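Local coordinates for protein SeqA (Vibrio cholerae, PDB 3SK7) that negatively regulates the initiation of DNA replication, probably by binding pairs of hemimethylated GATC sequences at the origin so that each chromosome is replicated once per cell cycle, at residues A[21-24]-A[25-28]; A[59-62]-A[63-66]; A[87-90]-A[91-94]. All blocks are in the same frame, centred on the assembly; numbering follows the deposited sequence. Where two conformers were deposited one is given.

Contact 1: residues A[21-24]-A[25-28]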
loop_
_atom_site.group_PDB
_atom_site.type_symbol
_atom_site.label_atom_id
_atom_site.label_comp_id
_atom_site.label_asym_id
_atom_site.label_seq_id
_atom_site.Cartn_x
_atom_site.Cartn_y
_atom_site.Cartn_z
ATOM N N LYS A 21 3.755 2.771 -15.375
ATOM C CA LYS A 21 3.373 1.637 -16.219
ATOM C C LYS A 21 3.475 0.285 -15.528
ATOM O O LYS A 21 3.002 -0.736 -16.052
ATOM C CB LYS A 21 4.232 1.613 -17.479
ATOM C CG LYS A 21 4.103 2.851 -18.333
ATOM C CD LYS A 21 4.776 2.654 -19.694
ATOM C CE LYS A 21 6.260 2.295 -19.594
ATOM N NZ LYS A 21 7.035 3.329 -18.854
ATOM N N ASN A 22 4.055 0.270 -14.334
ATOM C CA ASN A 22 4.326 -0.971 -13.652
ATOM C C ASN A 22 3.593 -1.073 -12.319
ATOM O O ASN A 22 3.508 -0.105 -11.543
ATOM C CB ASN A 22 5.829 -1.137 -13.440
ATOM C CG ASN A 22 6.604 -1.126 -14.745
ATOM O OD1 ASN A 22 6.789 -2.165 -15.365
ATOM N ND2 ASN A 22 7.067 0.037 -15.153
ATOM N N ALA A 23 3.105 -2.273 -12.055
ATOM C CA ALA A 23 2.306 -2.532 -10.856
ATOM C C ALA A 23 3.022 -2.190 -9.563
ATOM O O ALA A 23 2.427 -1.640 -8.643
ATOM C CB ALA A 23 1.868 -3.973 -10.813
ATOM N N ILE A 24 4.307 -2.494 -9.500
ATOM C CA ILE A 24 5.045 -2.287 -8.258
ATOM C C ILE A 24 5.028 -0.803 -7.842
ATOM O O ILE A 24 4.883 -0.472 -6.667
ATOM C CB ILE A 24 6.482 -2.793 -8.344
ATOM C CG1 ILE A 24 7.223 -2.545 -7.039
ATOM C CG2 ILE A 24 7.236 -2.145 -9.499
ATOM C CD1 ILE A 24 6.658 -3.254 -5.893
ATOM N N ASP A 25 5.139 0.089 -8.821
ATOM C CA ASP A 25 5.225 1.501 -8.527
ATOM C C ASP A 25 3.859 2.068 -8.180
ATOM O O ASP A 25 3.744 2.932 -7.321
ATOM C CB ASP A 25 5.836 2.258 -9.690
ATOM C CG ASP A 25 7.272 1.823 -9.958
ATOM O OD1 ASP A 25 8.101 1.743 -9.002
ATOM O OD2 ASP A 25 7.543 1.539 -11.120
ATOM N N ARG A 26 2.810 1.531 -8.807
ATOM C CA ARG A 26 1.488 1.949 -8.479
ATOM C C ARG A 26 1.161 1.481 -7.052
ATOM O O ARG A 26 0.620 2.243 -6.246
ATOM C CB ARG A 26 0.498 1.348 -9.447
ATOM C CG ARG A 26 0.659 1.893 -10.850
ATOM C CD ARG A 26 -0.558 1.645 -11.718
ATOM N NE ARG A 26 -0.680 0.250 -12.092
ATOM C CZ ARG A 26 -0.161 -0.269 -13.202
ATOM N NH1 ARG A 26 0.535 0.488 -14.021
ATOM N NH2 ARG A 26 -0.316 -1.552 -13.496
ATOM N N PHE A 27 1.505 0.226 -6.759
ATOM C CA PHE A 27 1.364 -0.364 -5.418
ATOM C C PHE A 27 2.046 0.527 -4.385
ATOM O O PHE A 27 1.462 0.902 -3.366
ATOM C CB PHE A 27 1.960 -1.764 -5.454
ATOM C CG PHE A 27 2.021 -2.486 -4.134
ATOM C CD1 PHE A 27 0.874 -2.906 -3.499
ATOM C CD2 PHE A 27 3.234 -2.805 -3.574
ATOM C CE1 PHE A 27 0.938 -3.645 -2.331
ATOM C CE2 PHE A 27 3.291 -3.536 -2.408
ATOM C CZ PHE A 27 2.143 -3.943 -1.787
ATOM N N MET A 28 3.306 0.851 -4.638
ATOM C CA MET A 28 4.055 1.689 -3.722
ATOM C C MET A 28 3.470 3.094 -3.517
ATOM O O MET A 28 3.413 3.589 -2.378
ATOM C CB MET A 28 5.518 1.785 -4.153
ATOM C CG MET A 28 6.320 0.504 -3.967
ATOM S SD MET A 28 6.301 -0.045 -2.263
ATOM C CE MET A 28 7.768 -1.001 -2.129
HETATM O O HOH W 1 0.964 -2.981 -15.737
HETATM O O HOH W 2 6.027 2.149 -13.190
#

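Contact 2: residues A[59-62]-A[63-66]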
loop_
_atom_site.group_PDB
_atom_site.type_symbol
_atom_site.label_atom_id
_atom_site.label_comp_id
_atom_site.label_asym_id
_atom_site.label_seq_id
_atom_site.Cartn_x
_atom_site.Cartn_y
_atom_site.Cartn_z
ATOM N N ASN A 59 11.302 -1.912 9.392
ATOM C CA ASN A 59 12.695 -2.096 9.004
ATOM C C ASN A 59 12.873 -3.314 8.092
ATOM O O ASN A 59 12.062 -4.224 8.102
ATOM C CB ASN A 59 13.574 -2.230 10.229
ATOM C CG ASN A 59 13.340 -3.535 10.977
ATOM O OD1 ASN A 59 14.049 -4.508 10.763
ATOM N ND2 ASN A 59 12.303 -3.571 11.813
ATOM N N GLU A 60 13.932 -3.313 7.287
ATOM C CA GLU A 60 14.174 -4.360 6.303
ATOM C C GLU A 60 14.436 -5.733 6.943
ATOM O O GLU A 60 13.976 -6.773 6.456
ATOM C CB GLU A 60 15.381 -3.957 5.454
ATOM C CG GLU A 60 15.733 -4.937 4.375
ATOM C CD GLU A 60 16.879 -4.476 3.497
ATOM O OE1 GLU A 60 17.683 -3.605 3.920
ATOM O OE2 GLU A 60 16.975 -5.015 2.390
ATOM N N GLN A 61 15.181 -5.727 8.032
ATOM C CA GLN A 61 15.664 -6.969 8.610
ATOM C C GLN A 61 14.545 -7.849 9.135
ATOM O O GLN A 61 14.592 -9.067 8.999
ATOM C CB GLN A 61 16.661 -6.693 9.731
ATOM C CG GLN A 61 17.270 -7.968 10.327
ATOM C CD GLN A 61 17.969 -8.837 9.279
ATOM O OE1 GLN A 61 18.933 -8.406 8.641
ATOM N NE2 GLN A 61 17.479 -10.062 9.096
ATOM N N THR A 62 13.552 -7.236 9.743
ATOM C CA THR A 62 12.409 -7.988 10.252
ATOM C C THR A 62 11.768 -8.813 9.130
ATOM O O THR A 62 11.348 -9.975 9.313
ATOM C CB THR A 62 11.364 -7.054 10.867
ATOM O OG1 THR A 62 11.883 -6.477 12.072
ATOM C CG2 THR A 62 10.086 -7.805 11.170
ATOM N N LEU A 63 11.702 -8.213 7.950
ATOM C CA LEU A 63 11.089 -8.905 6.848
ATOM C C LEU A 63 12.012 -9.977 6.282
ATOM O O LEU A 63 11.551 -11.045 5.858
ATOM C CB LEU A 63 10.659 -7.930 5.744
ATOM C CG LEU A 63 9.565 -6.953 6.135
ATOM C CD1 LEU A 63 9.280 -6.010 4.956
ATOM C CD2 LEU A 63 8.320 -7.678 6.579
ATOM N N LEU A 64 13.319 -9.718 6.288
ATOM C CA LEU A 64 14.265 -10.771 5.919
ATOM C C LEU A 64 14.282 -11.917 6.944
ATOM O O LEU A 64 14.498 -13.077 6.589
ATOM C CB LEU A 64 15.669 -10.191 5.744
ATOM C CG LEU A 64 15.817 -9.246 4.560
ATOM C CD1 LEU A 64 17.229 -8.700 4.507
ATOM C CD2 LEU A 64 15.496 -9.920 3.288
ATOM N N ALA A 65 14.009 -11.607 8.208
ATOM C CA ALA A 65 13.909 -12.639 9.240
ATOM C C ALA A 65 12.681 -13.494 9.001
ATOM O O ALA A 65 12.689 -14.683 9.289
ATOM C CB ALA A 65 13.829 -12.011 10.611
ATOM N N SER A 66 11.596 -12.895 8.513
ATOM C CA SER A 66 10.434 -13.701 8.111
ATOM C C SER A 66 10.686 -14.625 6.896
ATOM O O SER A 66 10.107 -15.700 6.813
ATOM C CB SER A 66 9.194 -12.831 7.887
ATOM O OG SER A 66 9.276 -12.122 6.669
#

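Contact 3: residues A[87-90]-A[91-94]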
loop_
_atom_site.group_PDB
_atom_site.type_symbol
_atom_site.label_atom_id
_atom_site.label_comp_id
_atom_site.label_asym_id
_atom_site.label_seq_id
_atom_site.Cartn_x
_atom_site.Cartn_y
_atom_site.Cartn_z
ATOM N N ASN A 87 2.756 -11.378 -6.714
ATOM C CA ASN A 87 2.124 -10.989 -7.959
ATOM C C ASN A 87 1.110 -9.868 -7.731
ATOM O O ASN A 87 0.902 -9.418 -6.595
ATOM C CB ASN A 87 1.496 -12.200 -8.682
ATOM C CG ASN A 87 0.340 -12.824 -7.931
ATOM O OD1 ASN A 87 -0.130 -12.307 -6.927
ATOM N ND2 ASN A 87 -0.153 -13.960 -8.449
ATOM N N THR A 88 0.489 -9.398 -8.801
ATOM C CA THR A 88 -0.423 -8.271 -8.702
ATOM C C THR A 88 -1.651 -8.637 -7.898
ATOM O O THR A 88 -2.165 -7.822 -7.136
ATOM C CB THR A 88 -0.801 -7.767 -10.091
ATOM O OG1 THR A 88 0.372 -7.202 -10.688
ATOM C CG2 THR A 88 -1.865 -6.695 -9.998
ATOM N N SER A 89 -2.123 -9.867 -8.020
ATOM C CA SER A 89 -3.275 -10.288 -7.222
ATOM C C SER A 89 -3.009 -10.157 -5.729
ATOM O O SER A 89 -3.860 -9.676 -4.950
ATOM C CB SER A 89 -3.664 -11.718 -7.570
ATOM O OG SER A 89 -4.139 -11.775 -8.898
ATOM N N ARG A 90 -1.826 -10.574 -5.313
ATOM C CA ARG A 90 -1.458 -10.503 -3.906
ATOM C C ARG A 90 -1.307 -9.035 -3.464
ATOM O O ARG A 90 -1.733 -8.650 -2.362
ATOM C CB ARG A 90 -0.160 -11.258 -3.688
ATOM C CG ARG A 90 0.391 -11.109 -2.304
ATOM C CD ARG A 90 -0.589 -11.558 -1.253
ATOM N NE ARG A 90 -1.050 -12.916 -1.507
ATOM C CZ ARG A 90 -2.026 -13.507 -0.834
ATOM N NH1 ARG A 90 -2.380 -14.748 -1.151
ATOM N NH2 ARG A 90 -2.643 -12.849 0.146
ATOM N N LYS A 91 -0.716 -8.213 -4.327
ATOM C CA LYS A 91 -0.601 -6.781 -4.030
ATOM C C LYS A 91 -2.002 -6.163 -3.817
ATOM O O LYS A 91 -2.214 -5.330 -2.910
ATOM C CB LYS A 91 0.117 -6.049 -5.159
ATOM C CG LYS A 91 1.617 -6.281 -5.183
ATOM C CD LYS A 91 2.232 -5.572 -6.380
ATOM C CE LYS A 91 3.748 -5.791 -6.465
ATOM N NZ LYS A 91 4.137 -7.237 -6.725
ATOM N N GLN A 92 -2.953 -6.561 -4.662
ATOM C CA GLN A 92 -4.326 -6.071 -4.529
ATOM C C GLN A 92 -4.903 -6.471 -3.177
ATOM O O GLN A 92 -5.541 -5.663 -2.482
ATOM C CB GLN A 92 -5.182 -6.614 -5.685
ATOM C CG GLN A 92 -4.854 -6.000 -7.033
ATOM C CD GLN A 92 -5.520 -6.703 -8.181
ATOM O OE1 GLN A 92 -5.774 -7.906 -8.151
ATOM N NE2 GLN A 92 -5.761 -5.959 -9.228
ATOM N N GLN A 93 -4.695 -7.729 -2.796
ATOM C CA GLN A 93 -5.226 -8.203 -1.521
ATOM C C GLN A 93 -4.630 -7.479 -0.334
ATOM O O GLN A 93 -5.305 -7.214 0.652
ATOM C CB GLN A 93 -4.957 -9.710 -1.369
ATOM C CG GLN A 93 -5.730 -10.549 -2.364
ATOM C CD GLN A 93 -5.447 -12.045 -2.238
ATOM O OE1 GLN A 93 -4.399 -12.445 -1.740
ATOM N NE2 GLN A 93 -6.393 -12.872 -2.676
ATOM N N MET A 94 -3.349 -7.177 -0.421
ATOM C CA MET A 94 -2.664 -6.458 0.657
ATOM C C MET A 94 -3.230 -5.047 0.818
ATOM O O MET A 94 -3.484 -4.579 1.940
ATOM C CB MET A 94 -1.173 -6.390 0.368
ATOM C CG MET A 94 -0.515 -7.767 0.332
ATOM S SD MET A 94 1.136 -7.815 -0.402
ATOM C CE MET A 94 1.928 -6.797 0.813
HETATM O O HOH W 3 3.145 -7.511 -9.322
HETATM O O HOH W 4 -5.663 -9.755 -10.157
#

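Contact 1: residues A[21-24]-A[25-28]
The guanidinium group of Arg26 lies against the peptide that joins Asn22 to Ala23: one face is met near its rim by Asn22 C and Ala23 N, the latter 3.7 Å above the plane, while a water sits in plane at the edge. This is the N-terminal first turn of helix 23-37, with Asn22 at the N-cap position but without a capping bond from its side chain. The arginine chain is bent at chi3 (-72°), which folds the group back over the entry to the helix. The edge water accepts from Arg26 NH2 at 3.0 Å and donates to Lys21 O, tying the arginine to the residues before the helix. Arg26 NH2 also forms a salt bridge with the C-terminal carboxylate of Ile116, and NH1 bonds to the carbonyl of Leu20, so several partners fix the rotation of the planar group. A second water links the two polar side chains on the Asp25 side, donating to Asp25 OD2 at 2.6 Å and accepting from Asn22 ND2. In the backbone, Asn22 O receives Arg26 N and a weak bond from Asp25 N, Phe27 N reaches Ala23 O at 2.8 Å, and Met28 N bonds to Ile24 O. The apolar side faces helix 88-101 and the small sheet. In Ile24, chi1 (179°) sets CG1 anti to the backbone N and chi2 (63°) turns CD1 to the next turn, where it lies 4.2 Å from Phe27 CD2 and 4.2 Å from Met28 CG.

Contact 2: residues A[59-62]-A[63-66]
With CG anti to the backbone N (chi1 -179°) and the chain extended beyond it, Glu60 runs past Leu64, whose own CG stands anti to the carbonyl carbon (chi1 -67°); Glu60 CG lies 4.1 Å from Leu64 CD1, the two chains passing at a slant. Both belong to the short helix 60-66, and Asn59 is its N-cap residue. Asn59 OD1 accepts the capping bond from Thr62 N at 3.0 Å, with the donor 39° out of the carbonyl plane, and Asn59 ND2 donates to Thr62 OG1 at 2.9 Å. The second bond grips the other end of the same amide and should restrain its flip. Across the first turn, Leu64 N bonds to Glu60 O, which also takes a weak bond from Leu63 N. Ala65 N meets Gln61 O at 2.7 Å, and Ser66 N meets Thr62 O. The side chain of Gln61 was modelled in two conformers, so its approach to Leu64 in one of them is doubtful. At the last turn Ser66 OG curls back to Leu63 O at 2.6 Å, a carbonyl that also receives the hydroxyl of Thr70. Leu63 is the buried residue of the turn, set against Trp81 of strand 81-82, Ala57 of strand 56-57 and the loop residues Pro72 and Ile83. Helix 60-66 thus rests one side on the small antiparallel sheet, with Glu60 and Leu64 also touching Pro72, while Gln61, Ala65 and Ser66 lie at the surface.

Contact 3: residues A[87-90]-A[91-94]
The backbone runs as regular alpha-helix from its first turn, with Lys91 N, Gln92 N, Gln93 N and Met94 N donating to Asn87 O, Thr88 O, Ser89 O and Arg90 O at 2.9 to 3.0 Å. Asn87 closes the start of the helix through its side chain: OD1 accepts from Arg90 N at 2.9 Å, chi1 (66°) and a chi2 of 8°, which nearly eclipses OD1 with CA, together directing the oxygen to that N-H. Two waters each bridge a pair of side chains three residues apart. One accepts from Lys91 NZ at 2.8 Å and is hydrogen-bonded to Thr88 OG1; the lysine nitrogen also bonds to Asn86. The other donates to Gln92 OE1 at 2.7 Å and, in one of the two modelled conformers of Ser89, is hydrogen-bonded to Ser89 OG, a half of the bridge that is therefore less certain; NE2 of the same glutamine is held by the carbonyl of Thr113. The methyl CG2 of Thr88 lies 4.0 Å from Gln92 NE2, the two side chains passing at a slant. In Arg90, chi1 (173°) carries CG away from the backbone N to rest 3.9 Å from Met94 SD, and the two chains cross at about a right angle. Met94 and Arg90 also meet Tyr55, and Lys91 and Met94 turn inward to Phe27 of helix 23-37. The whole is an N-capped first helical turn, here opening helix 88-101 where it packs against helix 23-37 in the C-terminal domain of SeqA.

All three contacts are helix starts, each with an asparagine at the N-cap position; the capping bond from that side chain is present in contacts 2 and 3 but absent in contact 1. Contacts 1 and 3 have centres 11 Å apart and pack together, pairing the opening turns of helices 23-37 and 88-101: Ala23 CB lies 3.6 Å from Thr88 OG1, and Phe27 CZ lies 3.9 Å from Met94 CE. Contact 2 stands apart near the small sheet, its centre 22 Å from that of contact 1 and 20 Å from that of contact 3, with nearest atoms about 9 Å and 8 Å away respectively.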